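Local coordinates for protein beta 1-3 glucanase (Clostridium beijerinckii NCIMB 8052, PDB 5H4E) that probably hydrolyses beta-1,3-glucans as a glycoside hydrolase of family 64, at residues A[96-101]-A[117-122]; A[104-109]-A[129-134]; A[307-312]-A[322-327]; A[329-334]-A[347-352]. All blocks are in the same frame, centred on the assembly; numbering follows the deposited sequence.

Interaction 1: A[96-101]-A[117-122]; sequences RMYISY and IGYAGP
Tyr98 and Gly121 mark the nearest approach of the two backbones, and even there their CA atoms stay 9.3 Å apart, so 96-101 and 117-122 are not paired as strands and meet mainly through side chains, with the Gly121 backbone beside the Tyr98 hydroxyl. Residues 96-101 lie on strand 95-101, hydrogen-bonded through its backbone to strands 26-33 and 136-144. Residues 117-120 pair instead with 108-111 in a two-stranded antiparallel sheet, a hairpin set beside the larger antiparallel sheet.

Tyr98 and Tyr119 reach across from opposite directions. The hydroxyl of Tyr98 comes to the edge of the Tyr119 ring, in its plane, with Tyr98 OH 3.8 Å from Tyr119 CE1; the two rings thus meet at their rims and do not stack. From the same strand as Tyr98, the extended chain of Arg96 carries its CD to 3.6 Å from Tyr119 OH. The guanidinium at its end meets the Tyr98 hydroxyl: Arg96 NH1 donates to Tyr98 OH (3.1 Å, 155° at the hydrogen), with the oxygen in the guanidinium plane, a bond that ties these two side chains together. Tyr98 CE1 also packs obliquely against Pro122 CD at 4.0 Å, and Pro122 touches Phe136.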
loop_
_atom_site.group_PDB
_atom_site.type_symbol
_atom_site.label_atom_id
_atom_site.label_comp_id
_atom_site.label_asym_id
_atom_site.label_seq_id
_atom_site.Cartn_x
_atom_site.Cartn_y
_atom_site.Cartn_z
ATOM N N ARG A 96 -2.821 -6.082 8.388
ATOM C CA ARG A 96 -1.429 -5.831 8.036
ATOM C C ARG A 96 -0.512 -6.756 8.831
ATOM O O ARG A 96 -0.638 -6.867 10.054
ATOM C CB ARG A 96 -1.045 -4.384 8.316
ATOM C CG ARG A 96 -1.790 -3.375 7.484
ATOM C CD ARG A 96 -1.350 -1.993 7.878
ATOM N NE ARG A 96 -1.851 -0.997 6.958
ATOM C CZ ARG A 96 -1.444 0.266 6.933
ATOM N NH1 ARG A 96 -0.513 0.685 7.780
ATOM N NH2 ARG A 96 -1.960 1.106 6.045
ATOM N N MET A 97 0.411 -7.417 8.137
ATOM C CA MET A 97 1.463 -8.158 8.817
ATOM C C MET A 97 2.735 -7.331 8.793
ATOM O O MET A 97 3.412 -7.283 7.773
ATOM C CB MET A 97 1.712 -9.520 8.157
ATOM C CG MET A 97 2.783 -10.351 8.863
ATOM S SD MET A 97 2.795 -12.029 8.180
ATOM C CE MET A 97 3.846 -12.899 9.335
ATOM N N TYR A 98 3.049 -6.670 9.904
ATOM C CA TYR A 98 4.282 -5.892 10.001
ATOM C C TYR A 98 5.448 -6.830 10.272
ATOM O O TYR A 98 5.364 -7.677 11.151
ATOM C CB TYR A 98 4.211 -4.851 11.138
ATOM C CG TYR A 98 3.252 -3.706 10.911
ATOM C CD1 TYR A 98 3.655 -2.563 10.233
ATOM C CD2 TYR A 98 1.957 -3.751 11.415
ATOM C CE1 TYR A 98 2.792 -1.509 10.037
ATOM C CE2 TYR A 98 1.081 -2.701 11.219
ATOM C CZ TYR A 98 1.510 -1.577 10.533
ATOM O OH TYR A 98 0.652 -0.521 10.334
ATOM N N ILE A 99 6.531 -6.668 9.521
ATOM C CA ILE A 99 7.724 -7.469 9.718
ATOM C C ILE A 99 8.905 -6.515 9.838
ATOM O O ILE A 99 9.221 -5.803 8.884
ATOM C CB ILE A 99 7.940 -8.471 8.567
ATOM C CG1 ILE A 99 6.732 -9.415 8.473
ATOM C CG2 ILE A 99 9.239 -9.288 8.793
ATOM C CD1 ILE A 99 6.729 -10.291 7.244
ATOM N N SER A 100 9.536 -6.481 11.012
ATOM C CA SER A 100 10.634 -5.543 11.245
ATOM C C SER A 100 11.932 -6.279 11.540
ATOM O O SER A 100 11.925 -7.441 11.945
ATOM C CB SER A 100 10.305 -4.575 12.385
ATOM O OG SER A 100 10.056 -5.269 13.596
ATOM N N TYR A 101 13.042 -5.593 11.300
ATOM C CA TYR A 101 14.369 -6.147 11.508
ATOM C C TYR A 101 15.008 -5.491 12.737
ATOM O O TYR A 101 14.841 -4.283 12.951
ATOM C CB TYR A 101 15.243 -5.897 10.274
ATOM C CG TYR A 101 14.887 -6.646 9.003
ATOM C CD1 TYR A 101 14.080 -7.786 9.017
ATOM C CD2 TYR A 101 15.414 -6.232 7.780
ATOM C CE1 TYR A 101 13.795 -8.471 7.836
ATOM C CE2 TYR A 101 15.138 -6.898 6.612
ATOM C CZ TYR A 101 14.339 -8.015 6.637
ATOM O OH TYR A 101 14.089 -8.656 5.441
ATOM N N ILE A 117 -11.963 1.461 19.321
ATOM C CA ILE A 117 -10.583 1.210 19.733
ATOM C C ILE A 117 -9.680 0.808 18.570
ATOM O O ILE A 117 -9.958 -0.166 17.878
ATOM C CB ILE A 117 -10.517 0.101 20.787
ATOM C CG1 ILE A 117 -11.389 0.456 21.993
ATOM C CG2 ILE A 117 -9.078 -0.172 21.190
ATOM C CD1 ILE A 117 -11.244 1.892 22.467
ATOM N N GLY A 118 -8.593 1.545 18.365
ATOM C CA GLY A 118 -7.725 1.286 17.231
ATOM C C GLY A 118 -6.250 1.307 17.566
ATOM O O GLY A 118 -5.849 1.212 18.723
ATOM N N TYR A 119 -5.420 1.426 16.537
ATOM C CA TYR A 119 -3.983 1.492 16.768
ATOM C C TYR A 119 -3.331 2.506 15.834
ATOM O O TYR A 119 -3.853 2.815 14.755
ATOM C CB TYR A 119 -3.330 0.117 16.585
ATOM C CG TYR A 119 -3.203 -0.308 15.137
ATOM C CD1 TYR A 119 -2.039 -0.059 14.417
ATOM C CD2 TYR A 119 -4.256 -0.950 14.484
ATOM C CE1 TYR A 119 -1.918 -0.443 13.085
ATOM C CE2 TYR A 119 -4.146 -1.344 13.149
ATOM C CZ TYR A 119 -2.970 -1.083 12.458
ATOM O OH TYR A 119 -2.837 -1.471 11.139
ATOM N N ALA A 120 -2.180 3.004 16.274
ATOM C CA ALA A 120 -1.361 3.898 15.477
ATOM C C ALA A 120 -0.110 3.148 15.065
ATOM O O ALA A 120 0.695 2.773 15.912
ATOM C CB ALA A 120 -1.004 5.155 16.261
ATOM N N GLY A 121 0.030 2.896 13.770
ATOM C CA GLY A 121 1.261 2.339 13.245
ATOM C C GLY A 121 2.230 3.485 13.022
ATOM O O GLY A 121 1.935 4.622 13.382
ATOM N N PRO A 122 3.394 3.197 12.428
ATOM C CA PRO A 122 4.391 4.252 12.219
ATOM C C PRO A 122 3.822 5.421 11.425
ATOM O O PRO A 122 3.159 5.221 10.412
ATOM C CB PRO A 122 5.495 3.545 11.424
ATOM C CG PRO A 122 5.337 2.090 11.778
ATOM C CD PRO A 122 3.867 1.875 11.977
#

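Interaction 2: A[104-109]-A[129-134]; sequences PLYIKV and DPNTGI
An Asx turn at Asp129 presents Asn131 to the backbone of Tyr106, tying the loop before strand 136-144 to the chain that leads into strand 108-111. The loop is built from two overlapping turns, type I from Asp129 to Thr132 and type II from Asn131 to Ile134.

The amide of Asn131 uses both its ends on one residue. Its OD1 accepts from Tyr106 N at 2.7 Å, in the carbonyl plane and on a lone pair, while ND2 donates to Tyr106 O at 3.1 Å along a nearly straight bond (168°). Together the two bonds fix the rotation of the side-chain amide, which imitates a strand neighbour. Asp129 is the second shell: its OD1 receives both the backbone N and the ND2 of Asn131, so the carboxylate helps to position the amide.

Apolar groups flank this polar centre. The Tyr106 and Pro130 side chains run antiparallel alongside one another, Tyr106 CB 3.8 Å from Pro130 CB, and the phenol runs on to a hydrogen bond between its OH and Lys103 NZ. Ile134 has its two branches parted: CG1, beside the backbone N (chi1 -57°), carries CD1 to 4.1 Å from Tyr106 CE2, whereas CG2 rests 3.8 Å from Leu105 CD2.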
loop_
_atom_site.group_PDB
_atom_site.type_symbol
_atom_site.label_atom_id
_atom_site.label_comp_id
_atom_site.label_asym_id
_atom_site.label_seq_id
_atom_site.Cartn_x
_atom_site.Cartn_y
_atom_site.Cartn_z
ATOM N N PRO A 104 11.302 -4.861 17.379
ATOM C CA PRO A 104 9.905 -4.759 16.969
ATOM C C PRO A 104 9.490 -3.306 16.801
ATOM O O PRO A 104 10.163 -2.399 17.290
ATOM C CB PRO A 104 9.152 -5.415 18.132
ATOM C CG PRO A 104 10.037 -5.165 19.302
ATOM C CD PRO A 104 11.429 -5.319 18.776
ATOM N N LEU A 105 8.374 -3.093 16.123
ATOM C CA LEU A 105 7.824 -1.754 15.971
ATOM C C LEU A 105 7.142 -1.333 17.262
ATOM O O LEU A 105 6.760 -2.181 18.080
ATOM C CB LEU A 105 6.843 -1.709 14.799
ATOM C CG LEU A 105 7.481 -2.024 13.443
ATOM C CD1 LEU A 105 6.456 -1.953 12.335
ATOM C CD2 LEU A 105 8.588 -1.013 13.206
ATOM N N TYR A 106 7.022 -0.025 17.457
ATOM C CA TYR A 106 6.276 0.517 18.591
ATOM C C TYR A 106 4.870 0.923 18.159
ATOM O O TYR A 106 4.683 1.981 17.545
ATOM C CB TYR A 106 6.987 1.728 19.184
ATOM C CG TYR A 106 8.387 1.481 19.674
ATOM C CD1 TYR A 106 8.628 1.006 20.962
ATOM C CD2 TYR A 106 9.478 1.753 18.864
ATOM C CE1 TYR A 106 9.913 0.790 21.417
ATOM C CE2 TYR A 106 10.771 1.542 19.307
ATOM C CZ TYR A 106 10.984 1.067 20.589
ATOM O OH TYR A 106 12.272 0.864 21.022
ATOM N N ILE A 107 3.888 0.081 18.472
ATOM C CA ILE A 107 2.507 0.340 18.090
ATOM C C ILE A 107 1.674 0.800 19.292
ATOM O O ILE A 107 1.506 0.052 20.257
ATOM C CB ILE A 107 1.868 -0.921 17.463
ATOM C CG1 ILE A 107 2.574 -1.265 16.138
ATOM C CG2 ILE A 107 0.379 -0.727 17.282
ATOM C CD1 ILE A 107 2.082 -2.546 15.485
ATOM N N LYS A 108 1.163 2.027 19.223
ATOM C CA LYS A 108 0.323 2.601 20.282
ATOM C C LYS A 108 -1.163 2.277 20.088
ATOM O O LYS A 108 -1.766 2.698 19.100
ATOM C CB LYS A 108 0.511 4.123 20.330
ATOM C CG LYS A 108 -0.166 4.841 21.502
ATOM C CD LYS A 108 0.593 4.603 22.796
ATOM C CE LYS A 108 0.237 5.634 23.864
ATOM N NZ LYS A 108 1.194 5.542 25.015
ATOM N N VAL A 109 -1.760 1.549 21.030
ATOM C CA VAL A 109 -3.203 1.300 20.970
ATOM C C VAL A 109 -3.936 2.531 21.504
ATOM O O VAL A 109 -3.477 3.166 22.453
ATOM C CB VAL A 109 -3.628 0.043 21.780
ATOM C CG1 VAL A 109 -5.134 -0.214 21.616
ATOM C CG2 VAL A 109 -2.830 -1.176 21.347
ATOM N N ASP A 129 8.327 10.298 15.768
ATOM C CA ASP A 129 7.707 8.974 15.838
ATOM C C ASP A 129 8.702 7.962 16.423
ATOM O O ASP A 129 9.883 7.994 16.097
ATOM C CB ASP A 129 7.243 8.523 14.453
ATOM C CG ASP A 129 6.324 7.302 14.506
ATOM O OD1 ASP A 129 6.841 6.171 14.564
ATOM O OD2 ASP A 129 5.085 7.471 14.490
ATOM N N PRO A 130 8.225 7.059 17.292
ATOM C CA PRO A 130 9.093 6.065 17.944
ATOM C C PRO A 130 9.725 5.070 16.973
ATOM O O PRO A 130 10.700 4.401 17.321
ATOM C CB PRO A 130 8.135 5.335 18.894
ATOM C CG PRO A 130 6.791 5.535 18.300
ATOM C CD PRO A 130 6.822 6.917 17.719
ATOM N N ASN A 131 9.175 4.986 15.766
ATOM C CA ASN A 131 9.626 4.007 14.786
ATOM C C ASN A 131 10.597 4.567 13.749
ATOM O O ASN A 131 10.988 3.860 12.821
ATOM C CB ASN A 131 8.417 3.405 14.070
ATOM C CG ASN A 131 7.480 2.694 15.023
ATOM O OD1 ASN A 131 7.755 1.578 15.455
ATOM N ND2 ASN A 131 6.372 3.338 15.356
ATOM N N THR A 132 10.987 5.828 13.904
ATOM C CA THR A 132 11.934 6.440 12.977
ATOM C C THR A 132 13.213 5.615 12.860
ATOM O O THR A 132 13.803 5.210 13.859
ATOM C CB THR A 132 12.296 7.890 13.398
ATOM O OG1 THR A 132 12.701 7.911 14.768
ATOM C CG2 THR A 132 11.094 8.795 13.227
ATOM N N GLY A 133 13.628 5.336 11.631
ATOM C CA GLY A 133 14.858 4.601 11.420
ATOM C C GLY A 133 14.776 3.080 11.456
ATOM O O GLY A 133 15.750 2.408 11.095
ATOM N N ILE A 134 13.654 2.515 11.895
ATOM C CA ILE A 134 13.566 1.054 12.001
ATOM C C ILE A 134 13.302 0.407 10.635
ATOM O O ILE A 134 12.492 0.909 9.844
ATOM C CB ILE A 134 12.477 0.621 12.993
ATOM C CG1 ILE A 134 12.737 1.227 14.380
ATOM C CG2 ILE A 134 12.415 -0.893 13.094
ATOM C CD1 ILE A 134 11.638 0.928 15.389
#

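Interaction 3: A[307-312]-A[322-327]; sequences FNRHVM and AYFYKD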
loop_
_atom_site.group_PDB
_atom_site.type_symbol
_atom_site.label_atom_id
_atom_site.label_comp_id
_atom_site.label_asym_id
_atom_site.label_seq_id
_atom_site.Cartn_x
_atom_site.Cartn_y
_atom_site.Cartn_z
ATOM N N PHE A 307 -3.657 9.719 -14.193
ATOM C CA PHE A 307 -2.811 10.861 -13.873
ATOM C C PHE A 307 -1.426 10.407 -13.459
ATOM O O PHE A 307 -0.440 10.877 -14.023
ATOM C CB PHE A 307 -3.441 11.727 -12.786
ATOM C CG PHE A 307 -4.349 12.794 -13.330
ATOM C CD1 PHE A 307 -3.837 13.821 -14.107
ATOM C CD2 PHE A 307 -5.714 12.774 -13.064
ATOM C CE1 PHE A 307 -4.675 14.818 -14.615
ATOM C CE2 PHE A 307 -6.553 13.766 -13.582
ATOM C CZ PHE A 307 -6.021 14.783 -14.342
ATOM N N ASN A 308 -1.334 9.477 -12.508
ATOM C CA ASN A 308 -0.023 8.984 -12.090
ATOM C C ASN A 308 0.801 8.395 -13.234
ATOM O O ASN A 308 2.032 8.534 -13.264
ATOM C CB ASN A 308 -0.169 7.927 -10.997
ATOM C CG ASN A 308 -0.446 8.542 -9.649
ATOM O OD1 ASN A 308 0.469 9.002 -8.970
ATOM N ND2 ASN A 308 -1.713 8.600 -9.275
ATOM N N ARG A 309 0.114 7.745 -14.166
ATOM C CA ARG A 309 0.763 7.062 -15.287
ATOM C C ARG A 309 0.951 7.976 -16.503
ATOM O O ARG A 309 1.548 7.558 -17.504
ATOM C CB ARG A 309 -0.052 5.822 -15.684
ATOM C CG ARG A 309 -0.046 4.712 -14.622
ATOM C CD ARG A 309 -1.159 3.683 -14.852
ATOM N NE ARG A 309 -1.104 2.602 -13.870
ATOM C CZ ARG A 309 -2.074 1.710 -13.675
ATOM N NH1 ARG A 309 -3.201 1.775 -14.383
ATOM N NH2 ARG A 309 -1.929 0.761 -12.751
ATOM N N HIS A 310 0.479 9.220 -16.382
ATOM C CA HIS A 310 0.477 10.226 -17.457
ATOM C C HIS A 310 -0.125 9.668 -18.757
ATOM O O HIS A 310 0.522 9.652 -19.797
ATOM C CB HIS A 310 1.899 10.769 -17.711
ATOM C CG HIS A 310 1.935 12.045 -18.507
ATOM N ND1 HIS A 310 2.356 13.246 -17.969
ATOM C CD2 HIS A 310 1.634 12.303 -19.805
ATOM C CE1 HIS A 310 2.301 14.188 -18.896
ATOM N NE2 HIS A 310 1.869 13.644 -20.019
ATOM N N VAL A 311 -1.375 9.224 -18.693
ATOM C CA VAL A 311 -2.082 8.746 -19.878
ATOM C C VAL A 311 -3.527 9.253 -19.916
ATOM O O VAL A 311 -4.371 8.676 -20.609
ATOM C CB VAL A 311 -2.093 7.193 -19.967
ATOM C CG1 VAL A 311 -0.732 6.660 -20.429
ATOM C CG2 VAL A 311 -2.526 6.560 -18.634
ATOM N N MET A 312 -3.802 10.339 -19.187
ATOM C CA MET A 312 -5.152 10.902 -19.134
ATOM C C MET A 312 -5.668 11.279 -20.529
ATOM O O MET A 312 -6.870 11.251 -20.783
ATOM C CB MET A 312 -5.187 12.120 -18.197
ATOM C CG MET A 312 -5.523 11.754 -16.734
ATOM S SD MET A 312 -7.152 10.980 -16.577
ATOM C CE MET A 312 -8.257 12.393 -16.756
ATOM N N ALA A 322 2.875 -0.156 -21.804
ATOM C CA ALA A 322 3.849 0.333 -22.762
ATOM C C ALA A 322 3.670 1.829 -22.980
ATOM O O ALA A 322 4.567 2.509 -23.481
ATOM C CB ALA A 322 3.734 -0.440 -24.082
ATOM N N TYR A 323 2.510 2.344 -22.582
ATOM C CA TYR A 323 2.215 3.760 -22.762
ATOM C C TYR A 323 2.358 4.574 -21.470
ATOM O O TYR A 323 2.228 5.799 -21.505
ATOM C CB TYR A 323 0.803 3.928 -23.330
ATOM C CG TYR A 323 0.693 3.440 -24.756
ATOM C CD1 TYR A 323 0.523 2.092 -25.040
ATOM C CD2 TYR A 323 0.790 4.328 -25.820
ATOM C CE1 TYR A 323 0.431 1.643 -26.351
ATOM C CE2 TYR A 323 0.703 3.891 -27.126
ATOM C CZ TYR A 323 0.526 2.547 -27.382
ATOM O OH TYR A 323 0.438 2.113 -28.681
ATOM N N PHE A 324 2.640 3.901 -20.349
ATOM C CA PHE A 324 2.681 4.571 -19.048
ATOM C C PHE A 324 4.026 5.278 -18.839
ATOM O O PHE A 324 5.060 4.802 -19.312
ATOM C CB PHE A 324 2.478 3.596 -17.867
ATOM C CG PHE A 324 1.178 2.811 -17.872
ATOM C CD1 PHE A 324 0.107 3.150 -18.685
ATOM C CD2 PHE A 324 1.038 1.727 -17.009
ATOM C CE1 PHE A 324 -1.070 2.397 -18.659
ATOM C CE2 PHE A 324 -0.128 0.975 -16.982
ATOM C CZ PHE A 324 -1.186 1.319 -17.804
ATOM N N TYR A 325 3.996 6.382 -18.094
ATOM C CA TYR A 325 5.199 7.078 -17.626
ATOM C C TYR A 325 6.108 7.571 -18.747
ATOM O O TYR A 325 7.322 7.672 -18.566
ATOM C CB TYR A 325 6.002 6.167 -16.696
ATOM C CG TYR A 325 5.185 5.542 -15.589
ATOM C CD1 TYR A 325 4.743 6.300 -14.509
ATOM C CD2 TYR A 325 4.872 4.192 -15.612
ATOM C CE1 TYR A 325 4.002 5.726 -13.490
ATOM C CE2 TYR A 325 4.130 3.602 -14.589
ATOM C CZ TYR A 325 3.701 4.375 -13.534
ATOM O OH TYR A 325 2.981 3.786 -12.519
ATOM N N LYS A 326 5.516 7.905 -19.891
ATOM C CA LYS A 326 6.293 8.278 -21.073
ATOM C C LYS A 326 6.683 9.753 -21.096
ATOM O O LYS A 326 7.561 10.164 -21.852
ATOM C CB LYS A 326 5.513 7.933 -22.340
ATOM C CG LYS A 326 5.525 6.457 -22.706
ATOM C CD LYS A 326 6.870 6.071 -23.316
ATOM C CE LYS A 326 6.949 4.593 -23.703
ATOM N NZ LYS A 326 6.736 3.664 -22.547
ATOM N N ASP A 327 6.024 10.559 -20.282
ATOM C CA ASP A 327 6.456 11.942 -20.140
ATOM C C ASP A 327 6.101 12.481 -18.766
ATOM O O ASP A 327 5.198 11.974 -18.101
ATOM C CB ASP A 327 5.843 12.828 -21.229
ATOM C CG ASP A 327 6.569 14.174 -21.365
ATOM O OD1 ASP A 327 7.659 14.336 -20.753
ATOM O OD2 ASP A 327 6.058 15.066 -22.082
HETATM O O HOH W 1 1.579 1.623 -12.999
HETATM O O HOH W 2 2.713 8.295 -20.619
#
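Arg309 O accepts from Tyr325 N at 2.8 Å along an almost straight bond (174°), with the donor tilted from the carbonyl plane. This carbonyl lies at the C-terminal end of helix 294-309, where His310, with positive phi, completes a Schellman motif. A water bridges the same join: it lies within hydrogen-bonding distance of His310 O and Tyr323 O, and accepts from Lys326 N.

The Arg309 side chain packs against two aromatic residues. It runs alongside Phe324, pointing the same way, with CD over the ring centre, 3.6 Å from the centroid, and the guanidinium nearly parallel to the ring (3° between planes). The Tyr325 ring stands steeply to that guanidinium and takes Arg309 CA over its face; a second water joins Tyr325 OH to Arg309 NE. Val311 CG1 reaches the edge of the Phe324 ring, 4.0 Å from CD1. Asp327 O sits over one face of the His310 imidazole, whose ND1 bonds instead to Pro329 O.

The returning loop 322-327 thus covers the end of helix 294-309. Tyr325 also packs on Ala334, Lys335 and His338 of helix 332-339, and Arg309 extends to a salt bridge with Asp352, while helix 227-236 packs against Phe307.

Interaction 4: A[329-334]-A[347-352]; sequences PANYFA and YGFCYD
Ala334 CB is central to the apolar part of this contact, 3.7 Å from Phe349 CD1 at the edge of the ring. With CG set between the two backbone branches (chi1 63°), the phenyl of Phe349 lies over its own turn, Asp352 N above one face, and presents that edge to Ala334. The backbones come very close here, the CA atoms of Ala334 and Gly348 being 3.9 Å apart, and the lack of a side chain on Gly348 permits that approach.

Carbonyl contacts with carbon form a second group. Gly348 O lies 3.6 Å from Ala334 CB and also faces the edge of the Phe333 ring, in its plane, 3.8 Å from CD1.

No hydrogen bond links the two segments, yet polar bonds within each shape the surfaces that meet. Asn331 is the N-cap of helix 332-339: its OD1 accepts from Ala334 N at 2.9 Å, with the donor above the carbonyl plane. Its ND2 passes 3.8 Å from Phe349 CB and is bonded to Asn308 OD1. On the other segment, Asp352 OD2 takes Gly348 N on its anti lone pair at 2.8 Å and is also bonded to His338 NE2, while Asp352 N bonds to Phe349 O across the type I turn from Phe349 to Asp352.

The contact therefore seats the first turn of helix 332-339 against the loop that leads to strand 361-363, with Phe349 reaching Asn308 and Arg309 of helix 294-309.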
loop_
_atom_site.group_PDB
_atom_site.type_symbol
_atom_site.label_atom_id
_atom_site.label_comp_id
_atom_site.label_asym_id
_atom_site.label_seq_id
_atom_site.Cartn_x
_atom_site.Cartn_y
_atom_site.Cartn_z
ATOM N N PRO A 329 4.710 15.403 -16.114
ATOM C CA PRO A 329 4.859 14.763 -14.804
ATOM C C PRO A 329 4.261 13.362 -14.776
ATOM O O PRO A 329 3.199 13.122 -15.341
ATOM C CB PRO A 329 4.079 15.693 -13.881
ATOM C CG PRO A 329 2.976 16.196 -14.740
ATOM C CD PRO A 329 3.607 16.382 -16.112
ATOM N N ALA A 330 4.937 12.449 -14.092
ATOM C CA ALA A 330 4.388 11.122 -13.865
ATOM C C ALA A 330 4.918 10.625 -12.533
ATOM O O ALA A 330 5.833 11.226 -11.970
ATOM C CB ALA A 330 4.775 10.177 -14.994
ATOM N N ASN A 331 4.362 9.532 -12.032
ATOM C CA ASN A 331 4.838 9.008 -10.749
ATOM C C ASN A 331 6.070 8.129 -10.971
ATOM O O ASN A 331 5.978 6.906 -11.022
ATOM C CB ASN A 331 3.728 8.242 -10.032
ATOM C CG ASN A 331 4.027 8.032 -8.569
ATOM O OD1 ASN A 331 5.173 7.819 -8.204
ATOM N ND2 ASN A 331 2.996 8.103 -7.720
ATOM N N TYR A 332 7.226 8.765 -11.115
ATOM C CA TYR A 332 8.457 8.026 -11.420
ATOM C C TYR A 332 8.933 7.150 -10.262
ATOM O O TYR A 332 9.638 6.163 -10.467
ATOM C CB TYR A 332 9.550 9.010 -11.850
ATOM C CG TYR A 332 9.267 9.544 -13.239
ATOM C CD1 TYR A 332 9.474 8.738 -14.359
ATOM C CD2 TYR A 332 8.738 10.814 -13.430
ATOM C CE1 TYR A 332 9.207 9.198 -15.638
ATOM C CE2 TYR A 332 8.475 11.298 -14.724
ATOM C CZ TYR A 332 8.706 10.473 -15.817
ATOM O OH TYR A 332 8.461 10.910 -17.104
ATOM N N PHE A 333 8.530 7.504 -9.054
ATOM C CA PHE A 333 8.690 6.598 -7.912
ATOM C C PHE A 333 7.973 5.257 -8.206
ATOM O O PHE A 333 8.587 4.187 -8.160
ATOM C CB PHE A 333 8.160 7.271 -6.637
ATOM C CG PHE A 333 8.092 6.368 -5.420
ATOM C CD1 PHE A 333 6.942 5.633 -5.145
ATOM C CD2 PHE A 333 9.169 6.279 -4.539
ATOM C CE1 PHE A 333 6.865 4.802 -4.024
ATOM C CE2 PHE A 333 9.102 5.452 -3.404
ATOM C CZ PHE A 333 7.948 4.714 -3.148
ATOM N N ALA A 334 6.689 5.323 -8.543
ATOM C CA ALA A 334 5.912 4.113 -8.815
ATOM C C ALA A 334 6.531 3.314 -9.957
ATOM O O ALA A 334 6.681 2.095 -9.868
ATOM C CB ALA A 334 4.465 4.466 -9.150
ATOM N N TYR A 347 2.566 -2.388 -6.158
ATOM C CA TYR A 347 1.763 -1.289 -5.638
ATOM C C TYR A 347 2.637 -0.046 -5.476
ATOM O O TYR A 347 3.153 0.215 -4.384
ATOM C CB TYR A 347 1.113 -1.647 -4.298
ATOM C CG TYR A 347 -0.362 -1.957 -4.401
ATOM C CD1 TYR A 347 -1.269 -0.974 -4.794
ATOM C CD2 TYR A 347 -0.861 -3.213 -4.030
ATOM C CE1 TYR A 347 -2.630 -1.244 -4.876
ATOM C CE2 TYR A 347 -2.230 -3.489 -4.097
ATOM C CZ TYR A 347 -3.108 -2.496 -4.523
ATOM O OH TYR A 347 -4.468 -2.751 -4.601
ATOM N N GLY A 348 2.802 0.723 -6.553
ATOM C CA GLY A 348 3.655 1.907 -6.523
ATOM C C GLY A 348 2.911 3.157 -6.070
ATOM O O GLY A 348 3.516 4.155 -5.677
ATOM N N PHE A 349 1.586 3.105 -6.151
ATOM C CA PHE A 349 0.715 4.163 -5.640
ATOM C C PHE A 349 -0.651 3.534 -5.399
ATOM O O PHE A 349 -0.903 2.411 -5.859
ATOM C CB PHE A 349 0.619 5.362 -6.608
ATOM C CG PHE A 349 0.010 5.021 -7.943
ATOM C CD1 PHE A 349 0.794 4.495 -8.959
ATOM C CD2 PHE A 349 -1.344 5.222 -8.181
ATOM C CE1 PHE A 349 0.239 4.168 -10.196
ATOM C CE2 PHE A 349 -1.904 4.886 -9.405
ATOM C CZ PHE A 349 -1.106 4.358 -10.415
ATOM N N CYS A 350 -1.510 4.261 -4.682
ATOM C CA CYS A 350 -2.793 3.758 -4.173
ATOM C C CYS A 350 -3.594 2.929 -5.173
ATOM O O CYS A 350 -4.008 1.814 -4.862
ATOM C CB CYS A 350 -3.658 4.934 -3.691
ATOM S SG CYS A 350 -5.257 4.473 -2.955
ATOM N N TYR A 351 -3.798 3.470 -6.372
ATOM C CA TYR A 351 -4.671 2.834 -7.358
ATOM C C TYR A 351 -3.950 2.024 -8.429
ATOM O O TYR A 351 -4.456 1.875 -9.550
ATOM C CB TYR A 351 -5.528 3.902 -8.031
ATOM C CG TYR A 351 -6.650 4.412 -7.154
ATOM C CD1 TYR A 351 -7.656 3.560 -6.730
ATOM C CD2 TYR A 351 -6.710 5.742 -6.769
ATOM C CE1 TYR A 351 -8.702 4.016 -5.941
ATOM C CE2 TYR A 351 -7.751 6.213 -5.982
ATOM C CZ TYR A 351 -8.744 5.342 -5.572
ATOM O OH TYR A 351 -9.784 5.798 -4.790
ATOM N N ASP A 352 -2.781 1.489 -8.089
ATOM C CA ASP A 352 -1.977 0.771 -9.065
ATOM C C ASP A 352 -2.627 -0.543 -9.500
ATOM O O ASP A 352 -2.189 -1.157 -10.473
ATOM C CB ASP A 352 -0.569 0.510 -8.517
ATOM C CG ASP A 352 0.528 0.836 -9.536
ATOM O OD1 ASP A 352 0.238 0.823 -10.756
ATOM O OD2 ASP A 352 1.673 1.119 -9.123
#

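Overall arrangement
The four contacts form two pairs on the chain. Interactions 1 and 2, with centres 8 Å apart, alternate along the sequence and share the two-stranded sheet 108-111/117-120, where Ala120 N probably bonds to Lys108 O; Leu105 also packs on Tyr98. Interactions 3 and 4 follow in series, centres 10 Å apart, around helices 294-309 and 332-339, joined by probable hydrogen bonds from Asn331 N to Asn308 O and from His310 ND1 to Pro329 O. The pairs do not touch: interactions 1 and 3 lie on opposite sides of the chain's centre, 33 Å between centres. One pair belongs to the beta-rich part and the other to a helical part of the same glucanase family region.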